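Local coordinates for teichoic acid biosynthesis protein F (PDB 3L7I) that takes part in teichoic acid biosynthesis and is built as a GT-B type fold of two Rossmann-like domains, at residues K378-Y383 with I710-H715; Y383-S388 with P398-K403; R511-V516 with G704-Y709; A418-S423 with K716-Q721. All coordinates share one frame; numbering follows the deposited sequence.

Contact 1: residues K378-Y383 with I710-H715; sequences KYYPNY and IGDLIH
Y380 and Y383, in the type I turn between helix 367-379 and strand 384-389, grip D712 and H715 of helix 706-721, the C-terminal helix that in this GT-B fold runs along the domain carrying the seven-stranded sheet. The turn runs from Y380 to Y383 and sends both tyrosines toward the helix, where the imidazole of H715 lies with one face on the Y380 ring and its ND1 near Y383 OH. Ring against ring, Y380 and H715 form an offset stack with centroids 4.1 Å apart and planes at 14°. With CG anti to its backbone N (chi1 172°), H715 swings its imidazole over the Y380 ring. Its CB makes a CH-pi contact with that ring, 3.8 Å from the centroid. On the opposite face of the Y380 ring lies CB of Y379. Beyond the stack, Y380 OH donates to D712 OD1 at 3.0 Å, arriving 52° out of the carboxylate plane. D712 OD1 is also hydrogen-bonded to the hydroxyl of Y375 on helix 367-379, so two tyrosines converge on one oxygen. The stack and this bond together fix the Y380 ring at both its face and its hydroxyl. At the other end of the turn Y383 presents its ring edge, and its OH shares a hydrogen bond of 3.2 Å with H715 ND1, in which either partner could be the donor.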
loop_
_atom_site.group_PDB
_atom_site.type_symbol
_atom_site.label_atom_id
_atom_site.label_comp_id
_atom_site.label_asym_id
_atom_site.label_seq_id
_atom_site.Cartn_x
_atom_site.Cartn_y
_atom_site.Cartn_z
ATOM N N LYS A 378 14.095 -21.014 45.810
ATOM C CA LYS A 378 14.308 -22.017 46.844
ATOM C C LYS A 378 13.269 -23.152 46.786
ATOM O O LYS A 378 13.625 -24.328 46.878
ATOM C CB LYS A 378 14.309 -21.346 48.219
ATOM C CG LYS A 378 14.717 -22.234 49.387
ATOM C CD LYS A 378 14.802 -21.412 50.677
ATOM C CE LYS A 378 15.025 -22.280 51.918
ATOM N NZ LYS A 378 15.112 -21.449 53.154
ATOM N N TYR A 379 11.994 -22.806 46.608
ATOM C CA TYR A 379 10.902 -23.772 46.758
ATOM C C TYR A 379 10.273 -24.262 45.461
ATOM O O TYR A 379 9.491 -25.213 45.474
ATOM C CB TYR A 379 9.812 -23.189 47.659
ATOM C CG TYR A 379 10.290 -22.959 49.062
ATOM C CD1 TYR A 379 9.960 -23.841 50.078
ATOM C CD2 TYR A 379 11.094 -21.870 49.370
ATOM C CE1 TYR A 379 10.404 -23.643 51.361
ATOM C CE2 TYR A 379 11.549 -21.667 50.657
ATOM C CZ TYR A 379 11.205 -22.562 51.648
ATOM O OH TYR A 379 11.656 -22.366 52.928
ATOM N N TYR A 380 10.597 -23.610 44.348
ATOM C CA TYR A 380 10.023 -23.969 43.055
ATOM C C TYR A 380 11.038 -23.798 41.930
ATOM O O TYR A 380 10.789 -23.055 40.974
ATOM C CB TYR A 380 8.773 -23.137 42.763
ATOM C CG TYR A 380 7.730 -23.221 43.840
ATOM C CD1 TYR A 380 7.089 -24.416 44.114
ATOM C CD2 TYR A 380 7.394 -22.105 44.591
ATOM C CE1 TYR A 380 6.139 -24.500 45.102
ATOM C CE2 TYR A 380 6.445 -22.173 45.581
ATOM C CZ TYR A 380 5.821 -23.374 45.831
ATOM O OH TYR A 380 4.872 -23.444 46.819
ATOM N N PRO A 381 12.162 -24.529 42.019
ATOM C CA PRO A 381 13.337 -24.352 41.163
ATOM C C PRO A 381 13.051 -24.656 39.708
ATOM O O PRO A 381 13.810 -24.205 38.851
ATOM C CB PRO A 381 14.318 -25.406 41.691
ATOM C CG PRO A 381 13.750 -25.879 42.973
ATOM C CD PRO A 381 12.284 -25.738 42.843
ATOM N N ASN A 382 11.984 -25.399 39.429
ATOM C CA ASN A 382 11.821 -25.962 38.098
ATOM C C ASN A 382 10.878 -25.190 37.168
ATOM O O ASN A 382 10.381 -25.731 36.185
ATOM C CB ASN A 382 11.455 -27.452 38.174
ATOM C CG ASN A 382 12.444 -28.260 39.036
ATOM O OD1 ASN A 382 13.650 -27.978 39.058
ATOM N ND2 ASN A 382 11.927 -29.259 39.757
ATOM N N TYR A 383 10.650 -23.916 37.455
ATOM C CA TYR A 383 9.898 -23.077 36.529
ATOM C C TYR A 383 10.855 -22.271 35.644
ATOM O O TYR A 383 12.027 -22.095 35.998
ATOM C CB TYR A 383 8.989 -22.119 37.288
ATOM C CG TYR A 383 7.791 -22.746 37.951
ATOM C CD1 TYR A 383 7.391 -22.325 39.202
ATOM C CD2 TYR A 383 7.052 -23.738 37.326
ATOM C CE1 TYR A 383 6.288 -22.865 39.824
ATOM C CE2 TYR A 383 5.939 -24.291 37.941
ATOM C CZ TYR A 383 5.565 -23.846 39.199
ATOM O OH TYR A 383 4.470 -24.366 39.855
ATOM N N ILE A 710 3.112 -14.370 47.908
ATOM C CA ILE A 710 3.142 -14.268 46.454
ATOM C C ILE A 710 3.668 -15.547 45.786
ATOM O O ILE A 710 3.005 -16.109 44.920
ATOM C CB ILE A 710 3.909 -13.037 45.946
ATOM C CG1 ILE A 710 3.242 -11.771 46.465
ATOM C CG2 ILE A 710 3.904 -13.016 44.423
ATOM C CD1 ILE A 710 1.779 -11.681 46.068
ATOM N N GLY A 711 4.845 -16.016 46.187
ATOM C CA GLY A 711 5.393 -17.219 45.591
ATOM C C GLY A 711 4.430 -18.408 45.614
ATOM O O GLY A 711 4.341 -19.165 44.645
ATOM N N ASP A 712 3.719 -18.594 46.723
ATOM C CA ASP A 712 2.782 -19.711 46.825
ATOM C C ASP A 712 1.537 -19.415 45.997
ATOM O O ASP A 712 0.897 -20.334 45.476
ATOM C CB ASP A 712 2.388 -19.998 48.284
ATOM C CG ASP A 712 3.536 -20.591 49.114
ATOM O OD1 ASP A 712 4.585 -20.952 48.527
ATOM O OD2 ASP A 712 3.384 -20.689 50.358
ATOM N N LEU A 713 1.179 -18.134 45.876
ATOM C CA LEU A 713 -0.001 -17.774 45.086
ATOM C C LEU A 713 0.240 -18.153 43.641
ATOM O O LEU A 713 -0.641 -18.711 42.993
ATOM C CB LEU A 713 -0.334 -16.284 45.176
ATOM C CG LEU A 713 -1.530 -15.882 44.315
ATOM C CD1 LEU A 713 -2.806 -16.325 44.968
ATOM C CD2 LEU A 713 -1.550 -14.402 44.110
ATOM N N ILE A 714 1.445 -17.842 43.155
ATOM C CA ILE A 714 1.835 -18.155 41.777
ATOM C C ILE A 714 1.868 -19.658 41.585
ATOM O O ILE A 714 1.342 -20.178 40.596
ATOM C CB ILE A 714 3.202 -17.527 41.368
ATOM C CG1 ILE A 714 3.090 -16.007 41.343
ATOM C CG2 ILE A 714 3.618 -17.995 39.992
ATOM C CD1 ILE A 714 4.386 -15.330 41.089
ATOM N N HIS A 715 2.464 -20.358 42.543
ATOM C CA HIS A 715 2.522 -21.809 42.473
ATOM C C HIS A 715 1.130 -22.432 42.386
ATOM O O HIS A 715 0.929 -23.370 41.630
ATOM C CB HIS A 715 3.303 -22.386 43.657
ATOM C CG HIS A 715 3.241 -23.879 43.746
ATOM N ND1 HIS A 715 4.015 -24.705 42.958
ATOM C CD2 HIS A 715 2.492 -24.696 44.526
ATOM C CE1 HIS A 715 3.748 -25.964 43.252
ATOM N NE2 HIS A 715 2.826 -25.986 44.199
#

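Contact 2: residues Y383-S388 with P398-K403; sequences YRYIWS and PGSAEK
I386 and W387 pair with E402 and K403, with Y385 beside A401 just ahead, where two neighbouring parallel strands of the first Rossmann-like sheet run side by side, 402-405 being the outermost within the chain. The compact part is the backbone. E402 N donates to Y385 O at 2.9 Å, and W387 N to E402 O at 3.0 Å in the carbonyl plane, so E402 bonds through both its N-H and its carbonyl to residues flanking I386, as a parallel pairing requires. A CA-H...O contact from I386 CA to E402 O, 3.2 Å, adds to the same seam. The methyl of A401 touches both Y385 CB (3.8 Å) and W387 CD1 (4.0 Å, at the indole edge). The W387 ring continues into an aromatic group with Y373, Y365 and F357. Looser is the exposed side chain of E402 on the edge strand, although I386 on the same face is buried under A414 of helix 409-417. The R384 chain bends at chi3 (97°) and brings NH1 to E402 OE1 at 2.9 Å, a salt bridge whose hydrogen bond is weak (128°), with guanidinium and carboxylate planes 77° apart. I386 CD1 covers the centre of one guanidinium face, while NH2 is paired with E417. With carboxylates on two of its nitrogens, R384 probably stays charged, and its bond to E402 is the weaker part of a pairing carried mainly by the backbone.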
loop_
_atom_site.group_PDB
_atom_site.type_symbol
_atom_site.label_atom_id
_atom_site.label_comp_id
_atom_site.label_asym_id
_atom_site.label_seq_id
_atom_site.Cartn_x
_atom_site.Cartn_y
_atom_site.Cartn_z
ATOM N N TYR A 383 10.650 -23.916 37.455
ATOM C CA TYR A 383 9.898 -23.077 36.529
ATOM C C TYR A 383 10.855 -22.271 35.644
ATOM O O TYR A 383 12.027 -22.095 35.998
ATOM C CB TYR A 383 8.989 -22.119 37.288
ATOM C CG TYR A 383 7.791 -22.746 37.951
ATOM C CD1 TYR A 383 7.391 -22.325 39.202
ATOM C CD2 TYR A 383 7.052 -23.738 37.326
ATOM C CE1 TYR A 383 6.288 -22.865 39.824
ATOM C CE2 TYR A 383 5.939 -24.291 37.941
ATOM C CZ TYR A 383 5.565 -23.846 39.199
ATOM O OH TYR A 383 4.470 -24.366 39.855
ATOM N N ARG A 384 10.369 -21.789 34.501
ATOM C CA ARG A 384 11.187 -20.912 33.676
ATOM C C ARG A 384 11.130 -19.478 34.232
ATOM O O ARG A 384 10.116 -18.784 34.091
ATOM C CB ARG A 384 10.766 -20.960 32.198
ATOM C CG ARG A 384 11.710 -20.175 31.272
ATOM C CD ARG A 384 11.687 -20.660 29.818
ATOM N NE ARG A 384 10.816 -19.871 28.938
ATOM C CZ ARG A 384 11.252 -18.952 28.071
ATOM N NH1 ARG A 384 12.555 -18.687 27.958
ATOM N NH2 ARG A 384 10.381 -18.291 27.317
ATOM N N TYR A 385 12.208 -19.045 34.886
ATOM C CA TYR A 385 12.293 -17.675 35.382
ATOM C C TYR A 385 13.012 -16.737 34.406
ATOM O O TYR A 385 14.118 -17.033 33.920
ATOM C CB TYR A 385 12.944 -17.648 36.754
ATOM C CG TYR A 385 12.139 -18.395 37.791
ATOM C CD1 TYR A 385 11.092 -17.780 38.466
ATOM C CD2 TYR A 385 12.418 -19.719 38.087
ATOM C CE1 TYR A 385 10.347 -18.461 39.416
ATOM C CE2 TYR A 385 11.685 -20.412 39.037
ATOM C CZ TYR A 385 10.647 -19.782 39.699
ATOM O OH TYR A 385 9.914 -20.478 40.644
ATOM N N ILE A 386 12.360 -15.609 34.112
ATOM C CA ILE A 386 12.913 -14.606 33.216
ATOM C C ILE A 386 12.951 -13.242 33.901
ATOM O O ILE A 386 11.966 -12.825 34.507
ATOM C CB ILE A 386 12.086 -14.527 31.937
ATOM C CG1 ILE A 386 12.084 -15.890 31.249
ATOM C CG2 ILE A 386 12.669 -13.506 30.990
ATOM C CD1 ILE A 386 11.005 -16.076 30.193
ATOM N N TRP A 387 14.089 -12.552 33.828
ATOM C CA TRP A 387 14.187 -11.150 34.281
ATOM C C TRP A 387 14.383 -10.158 33.115
ATOM O O TRP A 387 15.154 -10.400 32.183
ATOM C CB TRP A 387 15.303 -10.983 35.313
ATOM C CG TRP A 387 14.842 -11.214 36.733
ATOM C CD1 TRP A 387 14.686 -12.421 37.375
ATOM C CD2 TRP A 387 14.482 -10.214 37.682
ATOM N NE1 TRP A 387 14.242 -12.225 38.661
ATOM C CE2 TRP A 387 14.105 -10.881 38.872
ATOM C CE3 TRP A 387 14.451 -8.822 37.648
ATOM C CZ2 TRP A 387 13.688 -10.198 40.003
ATOM C CZ3 TRP A 387 14.045 -8.148 38.774
ATOM C CH2 TRP A 387 13.667 -8.834 39.937
ATOM N N SER A 388 13.682 -9.032 33.164
ATOM C CA SER A 388 13.791 -8.031 32.112
ATOM C C SER A 388 14.554 -6.829 32.637
ATOM O O SER A 388 14.249 -6.361 33.718
ATOM C CB SER A 388 12.390 -7.637 31.671
ATOM O OG SER A 388 12.314 -6.264 31.347
ATOM N N PRO A 398 21.048 -13.916 40.665
ATOM C CA PRO A 398 21.398 -15.257 41.154
ATOM C C PRO A 398 20.352 -16.251 40.663
ATOM O O PRO A 398 19.235 -15.835 40.334
ATOM C CB PRO A 398 21.299 -15.124 42.683
ATOM C CG PRO A 398 20.849 -13.713 42.973
ATOM C CD PRO A 398 20.301 -13.153 41.683
ATOM N N GLY A 399 20.702 -17.532 40.594
ATOM C CA GLY A 399 19.712 -18.565 40.330
ATOM C C GLY A 399 19.529 -18.942 38.871
ATOM O O GLY A 399 20.389 -18.665 38.033
ATOM N N SER A 400 18.390 -19.561 38.562
ATOM C CA SER A 400 18.202 -20.220 37.271
ATOM C C SER A 400 17.610 -19.327 36.190
ATOM O O SER A 400 17.332 -19.792 35.088
ATOM C CB SER A 400 17.303 -21.445 37.437
ATOM O OG SER A 400 15.981 -21.057 37.782
ATOM N N ALA A 401 17.403 -18.055 36.497
ATOM C CA ALA A 401 16.702 -17.175 35.567
ATOM C C ALA A 401 17.557 -16.841 34.355
ATOM O O ALA A 401 18.792 -16.778 34.460
ATOM C CB ALA A 401 16.267 -15.896 36.272
ATOM N N GLU A 402 16.899 -16.649 33.210
ATOM C CA GLU A 402 17.566 -16.072 32.057
ATOM C C GLU A 402 17.144 -14.628 31.997
ATOM O O GLU A 402 16.038 -14.285 32.429
ATOM C CB GLU A 402 17.197 -16.794 30.766
ATOM C CG GLU A 402 15.777 -17.284 30.717
ATOM C CD GLU A 402 15.280 -17.540 29.282
ATOM O OE1 GLU A 402 15.274 -18.728 28.852
ATOM O OE2 GLU A 402 14.888 -16.553 28.591
ATOM N N LYS A 403 18.021 -13.764 31.495
ATOM C CA LYS A 403 17.663 -12.348 31.399
ATOM C C LYS A 403 17.476 -11.808 29.971
ATOM O O LYS A 403 18.232 -12.164 29.069
ATOM C CB LYS A 403 18.607 -11.455 32.229
ATOM C CG LYS A 403 19.996 -11.989 32.572
ATOM C CD LYS A 403 20.557 -11.185 33.728
ATOM C CE LYS A 403 22.013 -11.450 33.978
ATOM N NZ LYS A 403 22.857 -10.985 32.853
#

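Contact 3: residues R511-V516 with G704-Y709; sequences RNDVLV and GKASQY
D513 holds its carboxylate end-on to the first turn of helix 706-721, one oxygen for each of two successive backbone N-H groups. OD1 accepts from A706 N at 3.0 Å and OD2 from S707 N at 3.1 Å, each through the syn lone pair; the second bond is the straighter, 163° at the hydrogen. The hydroxyl of S707 donates to OD2 as well, but from 40° above the carboxylate plane, so OD2 is gripped by two donors of one residue. CG of D513 lies anti to its own carbonyl carbon, which carries the group across to the helix. This is where the GT-B architecture passes between its domains: 511-516 follows strand 504-506, the last strand of the first sheet, while helix 706-721 returns from the second domain to lie along the first. The positive end of the helix dipole would be expected to strengthen the hold on the aspartate and to stabilise its negative charge. Alongside, V516 turns its methyl CG1 against G704, 3.7 Å from the bare CA. G704 has a positive phi of 74°, and its carbonyl is taken by the side chain of N517. A706 brings its methyl to within 3.4 Å of D513 OD1, and S707 also packs against Y371 and Y375 of helix 367-379.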
loop_
_atom_site.group_PDB
_atom_site.type_symbol
_atom_site.label_atom_id
_atom_site.label_comp_id
_atom_site.label_asym_id
_atom_site.label_seq_id
_atom_site.Cartn_x
_atom_site.Cartn_y
_atom_site.Cartn_z
ATOM N N ARG A 511 9.794 -6.983 50.009
ATOM C CA ARG A 511 11.090 -6.331 50.160
ATOM C C ARG A 511 11.333 -6.004 51.615
ATOM O O ARG A 511 12.468 -5.725 52.016
ATOM C CB ARG A 511 11.102 -5.025 49.386
ATOM C CG ARG A 511 9.929 -4.159 49.751
ATOM C CD ARG A 511 10.325 -2.742 50.028
ATOM N NE ARG A 511 9.928 -1.888 48.921
ATOM C CZ ARG A 511 9.450 -0.650 49.064
ATOM N NH1 ARG A 511 9.103 0.056 47.983
ATOM N NH2 ARG A 511 9.314 -0.122 50.283
ATOM N N ASN A 512 10.252 -6.015 52.393
ATOM C CA ASN A 512 10.309 -5.694 53.812
ATOM C C ASN A 512 10.548 -6.930 54.678
ATOM O O ASN A 512 10.893 -6.802 55.852
ATOM C CB ASN A 512 9.038 -4.960 54.259
ATOM C CG ASN A 512 9.027 -3.479 53.859
ATOM O OD1 ASN A 512 10.045 -2.922 53.458
ATOM N ND2 ASN A 512 7.854 -2.840 53.973
ATOM N N ASP A 513 10.391 -8.114 54.084
ATOM C CA ASP A 513 10.543 -9.390 54.789
ATOM C C ASP A 513 11.770 -9.384 55.706
ATOM O O ASP A 513 11.656 -9.624 56.920
ATOM C CB ASP A 513 10.640 -10.566 53.800
ATOM C CG ASP A 513 9.264 -11.050 53.283
ATOM O OD1 ASP A 513 8.215 -10.566 53.776
ATOM O OD2 ASP A 513 9.247 -11.932 52.378
ATOM N N VAL A 514 12.936 -9.101 55.124
ATOM C CA VAL A 514 14.201 -9.067 55.871
ATOM C C VAL A 514 14.165 -8.175 57.128
ATOM O O VAL A 514 14.876 -8.447 58.092
ATOM C CB VAL A 514 15.398 -8.615 54.974
ATOM C CG1 VAL A 514 16.139 -9.792 54.381
ATOM C CG2 VAL A 514 14.914 -7.684 53.899
ATOM N N LEU A 515 13.376 -7.098 57.108
ATOM C CA LEU A 515 13.316 -6.201 58.258
ATOM C C LEU A 515 12.651 -6.930 59.423
ATOM O O LEU A 515 12.939 -6.688 60.597
ATOM C CB LEU A 515 12.581 -4.910 57.912
ATOM C CG LEU A 515 13.156 -4.116 56.734
ATOM C CD1 LEU A 515 12.331 -2.881 56.502
ATOM C CD2 LEU A 515 14.616 -3.732 56.944
ATOM N N VAL A 516 11.772 -7.858 59.085
ATOM C CA VAL A 516 11.079 -8.635 60.100
ATOM C C VAL A 516 11.861 -9.894 60.522
ATOM O O VAL A 516 12.003 -10.174 61.722
ATOM C CB VAL A 516 9.681 -9.013 59.618
ATOM C CG1 VAL A 516 9.126 -10.142 60.455
ATOM C CG2 VAL A 516 8.768 -7.800 59.660
ATOM N N GLY A 704 6.669 -10.800 57.654
ATOM C CA GLY A 704 7.912 -11.356 57.166
ATOM C C GLY A 704 7.584 -12.443 56.158
ATOM O O GLY A 704 8.466 -13.091 55.621
ATOM N N LYS A 705 6.300 -12.638 55.887
ATOM C CA LYS A 705 5.875 -13.749 55.048
ATOM C C LYS A 705 5.364 -13.328 53.649
ATOM O O LYS A 705 4.695 -14.084 52.967
ATOM C CB LYS A 705 4.834 -14.594 55.797
ATOM C CG LYS A 705 5.438 -15.492 56.905
ATOM C CD LYS A 705 4.398 -15.957 57.965
ATOM C CE LYS A 705 5.025 -16.862 59.045
ATOM N NZ LYS A 705 4.453 -16.702 60.448
ATOM N N ALA A 706 5.706 -12.129 53.211
ATOM C CA ALA A 706 5.135 -11.610 51.972
ATOM C C ALA A 706 5.574 -12.390 50.719
ATOM O O ALA A 706 4.743 -12.790 49.905
ATOM C CB ALA A 706 5.448 -10.119 51.831
ATOM N N SER A 707 6.875 -12.599 50.559
ATOM C CA SER A 707 7.373 -13.297 49.384
ATOM C C SER A 707 6.800 -14.710 49.327
ATOM O O SER A 707 6.506 -15.234 48.249
ATOM C CB SER A 707 8.891 -13.336 49.387
ATOM O OG SER A 707 9.395 -12.102 49.873
ATOM N N GLN A 708 6.635 -15.321 50.494
ATOM C CA GLN A 708 5.981 -16.610 50.580
ATOM C C GLN A 708 4.553 -16.555 50.039
ATOM O O GLN A 708 4.178 -17.359 49.190
ATOM C CB GLN A 708 5.964 -17.067 52.019
ATOM C CG GLN A 708 5.121 -18.276 52.254
ATOM C CD GLN A 708 5.470 -18.929 53.566
ATOM O OE1 GLN A 708 4.701 -19.728 54.108
ATOM N NE2 GLN A 708 6.643 -18.587 54.095
ATOM N N TYR A 709 3.760 -15.601 50.522
ATOM C CA TYR A 709 2.399 -15.424 50.020
ATOM C C TYR A 709 2.338 -15.293 48.488
ATOM O O TYR A 709 1.588 -16.033 47.837
ATOM C CB TYR A 709 1.678 -14.243 50.679
ATOM C CG TYR A 709 0.180 -14.324 50.494
ATOM C CD1 TYR A 709 -0.620 -15.005 51.404
ATOM C CD2 TYR A 709 -0.432 -13.745 49.391
ATOM C CE1 TYR A 709 -1.987 -15.088 51.232
ATOM C CE2 TYR A 709 -1.809 -13.829 49.207
ATOM C CZ TYR A 709 -2.585 -14.501 50.127
ATOM O OH TYR A 709 -3.956 -14.589 49.930
#

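Contact 4: residues A418-S423 with K716-Q721; sequences ASHWVS and KDIKEQ
With chi1 at -75°, H420 sets its CG anti to its carbonyl carbon and directs the imidazole at D717, while S419 places OG between its backbone N and carbonyl carbon, within reach of the same ring. The imidazole is thus held at both nitrogens. H420 NE2 donates to D717 OD2 at 3.3 Å, nearly straight (168°) and close to the ring plane; the carboxylate is met on its anti side, its own plane turned 21° from the ring. H420 ND1 donates to S419 OG at 2.9 Å, also near the ring plane, and the serine hydroxyl has its strongest partner beyond the two segments in the carbonyl of P352. If both ring nitrogens carry protons, as these bonds suggest, the histidine may be positively charged beside the aspartate. One turn along the helix, the amide of Q721 crosses the ring at a slant, its NE2 3.6 Å from H420 CE1 and 3.6 Å from S419 CB. I718 CG2 fills the corner, 3.5 Å from S419 OG. Helix 716-721 runs almost antiparallel to strand 420-423, their axes 11.9 Å apart at closest. A His-carboxylate hydrogen bond thereby joins the end of the C-terminal helix to a central strand of the first Rossmann-like sheet, in keeping with the GT-B fold, whose last helix packs back on the first domain.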
loop_
_atom_site.group_PDB
_atom_site.type_symbol
_atom_site.label_atom_id
_atom_site.label_comp_id
_atom_site.label_asym_id
_atom_site.label_seq_id
_atom_site.Cartn_x
_atom_site.Cartn_y
_atom_site.Cartn_z
ATOM N N ALA A 418 4.592 -15.647 29.086
ATOM C CA ALA A 418 4.454 -15.810 30.537
ATOM C C ALA A 418 3.014 -15.970 31.029
ATOM O O ALA A 418 2.090 -15.321 30.542
ATOM C CB ALA A 418 5.146 -14.680 31.270
ATOM N N SER A 419 2.840 -16.840 32.015
ATOM C CA SER A 419 1.541 -17.003 32.644
ATOM C C SER A 419 1.404 -15.980 33.757
ATOM O O SER A 419 0.288 -15.649 34.169
ATOM C CB SER A 419 1.408 -18.402 33.231
ATOM O OG SER A 419 2.295 -18.535 34.323
ATOM N N HIS A 420 2.548 -15.487 34.232
ATOM C CA HIS A 420 2.587 -14.501 35.304
ATOM C C HIS A 420 3.602 -13.375 35.116
ATOM O O HIS A 420 4.801 -13.637 34.898
ATOM C CB HIS A 420 2.854 -15.190 36.632
ATOM C CG HIS A 420 1.668 -15.912 37.167
ATOM N ND1 HIS A 420 1.303 -17.164 36.725
ATOM C CD2 HIS A 420 0.746 -15.550 38.090
ATOM C CE1 HIS A 420 0.213 -17.552 37.366
ATOM N NE2 HIS A 420 -0.143 -16.590 38.201
ATOM N N TRP A 421 3.104 -12.131 35.208
ATOM C CA TRP A 421 3.942 -10.923 35.319
ATOM C C TRP A 421 4.095 -10.450 36.779
ATOM O O TRP A 421 3.109 -10.228 37.501
ATOM C CB TRP A 421 3.375 -9.748 34.509
ATOM C CG TRP A 421 3.111 -9.980 33.085
ATOM C CD1 TRP A 421 3.414 -11.088 32.361
ATOM C CD2 TRP A 421 2.498 -9.064 32.184
ATOM N NE1 TRP A 421 3.003 -10.930 31.060
ATOM C CE2 TRP A 421 2.441 -9.691 30.928
ATOM C CE3 TRP A 421 1.970 -7.780 32.323
ATOM C CZ2 TRP A 421 1.887 -9.077 29.819
ATOM C CZ3 TRP A 421 1.420 -7.167 31.223
ATOM C CH2 TRP A 421 1.386 -7.812 29.984
ATOM N N VAL A 422 5.339 -10.283 37.204
ATOM C CA VAL A 422 5.632 -9.764 38.527
ATOM C C VAL A 422 6.403 -8.471 38.403
ATOM O O VAL A 422 7.493 -8.430 37.800
ATOM C CB VAL A 422 6.485 -10.729 39.284
ATOM C CG1 VAL A 422 7.024 -10.057 40.489
ATOM C CG2 VAL A 422 5.653 -11.933 39.664
ATOM N N SER A 423 5.823 -7.395 38.934
ATOM C CA SER A 423 6.569 -6.145 39.052
ATOM C C SER A 423 6.051 -5.113 40.068
ATOM O O SER A 423 4.963 -5.241 40.645
ATOM C CB SER A 423 6.817 -5.511 37.668
ATOM O OG SER A 423 5.667 -4.876 37.145
ATOM N N LYS A 716 0.174 -21.901 43.143
ATOM C CA LYS A 716 -1.176 -22.453 43.148
ATOM C C LYS A 716 -1.902 -22.124 41.849
ATOM O O LYS A 716 -2.787 -22.858 41.429
ATOM C CB LYS A 716 -1.980 -21.939 44.349
ATOM C CG LYS A 716 -3.417 -22.480 44.443
ATOM C CD LYS A 716 -4.264 -21.661 45.424
ATOM C CE LYS A 716 -5.313 -22.515 46.138
ATOM N NZ LYS A 716 -6.501 -22.812 45.293
ATOM N N ASP A 717 -1.530 -21.018 41.216
ATOM C CA ASP A 717 -2.151 -20.623 39.956
ATOM C C ASP A 717 -1.711 -21.545 38.817
ATOM O O ASP A 717 -2.514 -21.879 37.945
ATOM C CB ASP A 717 -1.844 -19.151 39.610
ATOM C CG ASP A 717 -2.850 -18.171 40.223
ATOM O OD1 ASP A 717 -4.011 -18.570 40.482
ATOM O OD2 ASP A 717 -2.486 -16.996 40.439
ATOM N N ILE A 718 -0.445 -21.964 38.822
ATOM C CA ILE A 718 0.062 -22.763 37.703
ATOM C C ILE A 718 -0.207 -24.256 37.805
ATOM O O ILE A 718 -0.178 -24.960 36.799
ATOM C CB ILE A 718 1.537 -22.460 37.311
ATOM C CG1 ILE A 718 2.397 -22.102 38.490
ATOM C CG2 ILE A 718 1.594 -21.219 36.483
ATOM C CD1 ILE A 718 3.451 -21.065 38.090
ATOM N N LYS A 719 -0.492 -24.734 39.008
ATOM C CA LYS A 719 -1.022 -26.083 39.148
ATOM C C LYS A 719 -2.366 -26.239 38.407
ATOM O O LYS A 719 -2.573 -27.229 37.710
ATOM C CB LYS A 719 -1.125 -26.494 40.622
ATOM C CG LYS A 719 0.197 -27.005 41.214
ATOM C CD LYS A 719 -0.040 -27.869 42.453
ATOM C CE LYS A 719 1.139 -28.795 42.740
ATOM N NZ LYS A 719 0.685 -30.023 43.446
ATOM N N GLU A 720 -3.259 -25.261 38.526
ATOM C CA GLU A 720 -4.536 -25.336 37.822
ATOM C C GLU A 720 -4.325 -25.380 36.322
ATOM O O GLU A 720 -4.805 -26.292 35.655
ATOM C CB GLU A 720 -5.432 -24.147 38.153
ATOM C CG GLU A 720 -5.269 -23.607 39.550
ATOM C CD GLU A 720 -5.669 -24.607 40.608
ATOM O OE1 GLU A 720 -5.586 -24.262 41.813
ATOM O OE2 GLU A 720 -6.069 -25.735 40.236
ATOM N N GLN A 721 -3.614 -24.388 35.796
ATOM C CA GLN A 721 -3.425 -24.256 34.353
ATOM C C GLN A 721 -2.930 -25.558 33.742
ATOM O O GLN A 721 -3.200 -25.853 32.575
ATOM C CB GLN A 721 -2.434 -23.141 34.035
ATOM C CG GLN A 721 -2.819 -21.786 34.583
ATOM C CD GLN A 721 -1.865 -20.705 34.125
ATOM O OE1 GLN A 721 -1.586 -20.581 32.930
ATOM N NE2 GLN A 721 -1.356 -19.915 35.070
#

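In the fold
From the N terminus, the turn after helix 367-379 leads straight into strand 384-389, so contacts 1 and 2 share Y383. Contact 2 closes a short loop of the first sheet and is nested within the long loop closed by contact 1. Contact 4 opens next, on strand 418-423, and crosses contact 1, because its helical half follows 710-715. Contact 3 opens after the last strand of that sheet and is nested inside the loops of both contacts 1 and 4. The chain then builds the second domain and returns through helix 706-721, which serves contacts 3, 1 and 4 in that order. Y383 OH touches I718 CG1, linking contacts 1, 2 and 4.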